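Local coordinates for DUF3256 domain-containing protein (PDB 2P3P), which is of unknown function but can bind a magnesium ion, at residues A[101-106]-A[154-159]. Sequence-based numbering, arbitrary orientation.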
loop_
_atom_site.group_PDB
_atom_site.type_symbol
_atom_site.label_atom_id
_atom_site.label_comp_id
_atom_site.label_asym_id
_atom_site.label_seq_id
_atom_site.Cartn_x
_atom_site.Cartn_y
_atom_site.Cartn_z
ATOM N N PRO A 101 -2.003 14.234 -5.763
ATOM C CA PRO A 101 -2.280 15.356 -4.855
ATOM C C PRO A 101 -2.726 14.989 -3.434
ATOM O O PRO A 101 -2.576 15.806 -2.530
ATOM C CB PRO A 101 -3.355 16.165 -5.595
ATOM C CG PRO A 101 -3.992 15.230 -6.516
ATOM C CD PRO A 101 -3.024 14.131 -6.829
ATOM N N VAL A 102 -3.247 13.777 -3.223
ATOM C CA VAL A 102 -3.537 13.298 -1.861
ATOM C C VAL A 102 -3.232 11.797 -1.762
ATOM O O VAL A 102 -3.667 11.014 -2.598
ATOM C CB VAL A 102 -4.996 13.594 -1.424
ATOM C CG1 VAL A 102 -5.201 13.270 0.080
ATOM C CG2 VAL A 102 -5.367 15.042 -1.684
ATOM N N ALA A 103 -2.494 11.415 -0.724
ATOM C CA ALA A 103 -1.999 10.048 -0.571
ATOM C C ALA A 103 -3.180 9.088 -0.458
ATOM O O ALA A 103 -4.104 9.337 0.307
ATOM C CB ALA A 103 -1.074 9.948 0.643
ATOM N N ASP A 104 -3.180 8.054 -1.297
ATOM C CA ASP A 104 -4.302 7.128 -1.445
ATOM C C ASP A 104 -3.762 5.832 -2.023
ATOM O O ASP A 104 -3.028 5.841 -3.028
ATOM C CB ASP A 104 -5.391 7.781 -2.314
ATOM C CG ASP A 104 -6.705 7.018 -2.301
ATOM O OD1 ASP A 104 -7.143 6.564 -1.203
ATOM O OD2 ASP A 104 -7.344 6.907 -3.406
ATOM N N SER A 105 -4.090 4.723 -1.363
ATOM C CA SER A 105 -3.529 3.429 -1.655
ATOM C C SER A 105 -4.559 2.494 -2.301
ATOM O O SER A 105 -5.741 2.572 -1.995
ATOM C CB SER A 105 -3.030 2.783 -0.352
ATOM O OG SER A 105 -1.965 3.528 0.227
ATOM N N ARG A 106 -4.043 1.555 -3.114
ATOM C CA ARG A 106 -4.788 0.390 -3.594
ATOM C C ARG A 106 -4.018 -0.822 -3.093
ATOM O O ARG A 106 -2.792 -0.809 -3.106
ATOM C CB ARG A 106 -4.835 0.362 -5.119
ATOM C CG ARG A 106 -5.539 1.551 -5.742
ATOM C CD ARG A 106 -5.625 1.492 -7.310
ATOM N NE ARG A 106 -4.314 1.201 -7.864
ATOM C CZ ARG A 106 -3.881 -0.038 -8.081
ATOM N NH1 ARG A 106 -4.696 -1.055 -7.815
ATOM N NH2 ARG A 106 -2.630 -0.260 -8.491
ATOM N N TYR A 154 -10.082 9.373 1.036
ATOM C CA TYR A 154 -8.692 8.976 0.784
ATOM C C TYR A 154 -8.100 8.322 2.013
ATOM O O TYR A 154 -8.318 8.763 3.148
ATOM C CB TYR A 154 -7.840 10.168 0.341
ATOM C CG TYR A 154 -8.400 10.952 -0.822
ATOM C CD1 TYR A 154 -8.390 10.418 -2.091
ATOM C CD2 TYR A 154 -8.923 12.235 -0.655
ATOM C CE1 TYR A 154 -8.886 11.113 -3.178
ATOM C CE2 TYR A 154 -9.443 12.942 -1.754
ATOM C CZ TYR A 154 -9.403 12.377 -3.008
ATOM O OH TYR A 154 -9.890 13.035 -4.143
HETATM N N MSE A 155 -7.384 7.232 1.786
HETATM C CA MSE A 155 -6.687 6.525 2.850
HETATM C C MSE A 155 -5.351 5.989 2.334
HETATM O O MSE A 155 -5.237 5.466 1.215
HETATM C CB MSE A 155 -7.531 5.367 3.438
HETATM C CG MSE A 155 -8.866 5.804 4.043
HETATM SE SE MSE A 155 -10.035 4.277 4.311
HETATM C CE MSE A 155 -11.772 5.236 4.584
ATOM N N GLN A 156 -4.325 6.158 3.158
ATOM C CA GLN A 156 -2.985 5.682 2.850
ATOM C C GLN A 156 -2.656 4.449 3.700
ATOM O O GLN A 156 -2.761 4.459 4.939
ATOM C CB GLN A 156 -1.948 6.786 3.146
ATOM C CG GLN A 156 -0.516 6.348 2.813
ATOM C CD GLN A 156 0.476 7.487 2.894
ATOM O OE1 GLN A 156 0.173 8.566 3.452
ATOM N NE2 GLN A 156 1.668 7.234 2.426
ATOM N N VAL A 157 -2.266 3.383 3.020
ATOM C CA VAL A 157 -1.866 2.165 3.661
ATOM C C VAL A 157 -0.341 1.990 3.722
ATOM O O VAL A 157 0.355 2.289 2.763
ATOM C CB VAL A 157 -2.446 1.011 2.865
ATOM C CG1 VAL A 157 -1.952 -0.324 3.395
ATOM C CG2 VAL A 157 -4.022 1.097 2.872
ATOM N N SER A 158 0.126 1.475 4.855
ATOM C CA SER A 158 1.526 1.019 5.029
ATOM C C SER A 158 1.556 -0.442 5.503
ATOM O O SER A 158 1.212 -0.737 6.637
ATOM C CB SER A 158 2.239 1.860 6.069
ATOM O OG SER A 158 3.633 1.571 6.056
ATOM N N LEU A 159 1.955 -1.334 4.630
ATOM C CA LEU A 159 2.209 -2.736 5.040
ATOM C C LEU A 159 3.562 -2.796 5.750
ATOM O O LEU A 159 4.573 -2.206 5.296
ATOM C CB LEU A 159 2.182 -3.606 3.770
ATOM C CG LEU A 159 2.408 -5.086 3.928
ATOM C CD1 LEU A 159 1.351 -5.713 4.827
ATOM C CD2 LEU A 159 2.395 -5.687 2.504
HETATM O O HOH W 1 -6.596 3.094 0.666
#
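S105 points its hydroxyl at the backbone of strand 155-159, where OG accepts a nearly straight hydrogen bond of 2.8 Å from V157 N. A chi1 of -64° swings OG beside the serine's own backbone N and over to V157; T97 OG1, on strand 90-98, is its second hydrogen-bond partner. CB of S105 rests against CB of V157 at 3.7 Å. One residue earlier, the carboxylate of D104 turns back to the start of strand 155-159 with CG anti to the backbone N, and its OD1 accepts a hydrogen bond from M155 N at 3.1 Å, on the anti side and tilted out of the carboxylate plane. Side-chain oxygens here take the outward N-H groups of M155 and V157, which in a continuous sheet would go to carbonyls of an adjoining strand. The edge strand 155-159 of the four-stranded antiparallel sheet meets the start of strand 104-111, of the larger antiparallel sheet, the short pieces 155-159 and 104-106 running at 58°. The single direct backbone bond runs from S105 N to M155 O (2.9 Å). A water donates to both M155 O and S105 O. The Y154 ring is approached from two directions: V102 crosses one face near its rim, V102 CG1 lying 3.9 Å from Y154 CD2, while the D104 carboxylate stands at the ring edge, turned 83° from its plane. The extended Q156 lays its amide over the A103 methyl, OE1 coming 3.4 Å from A103 CB.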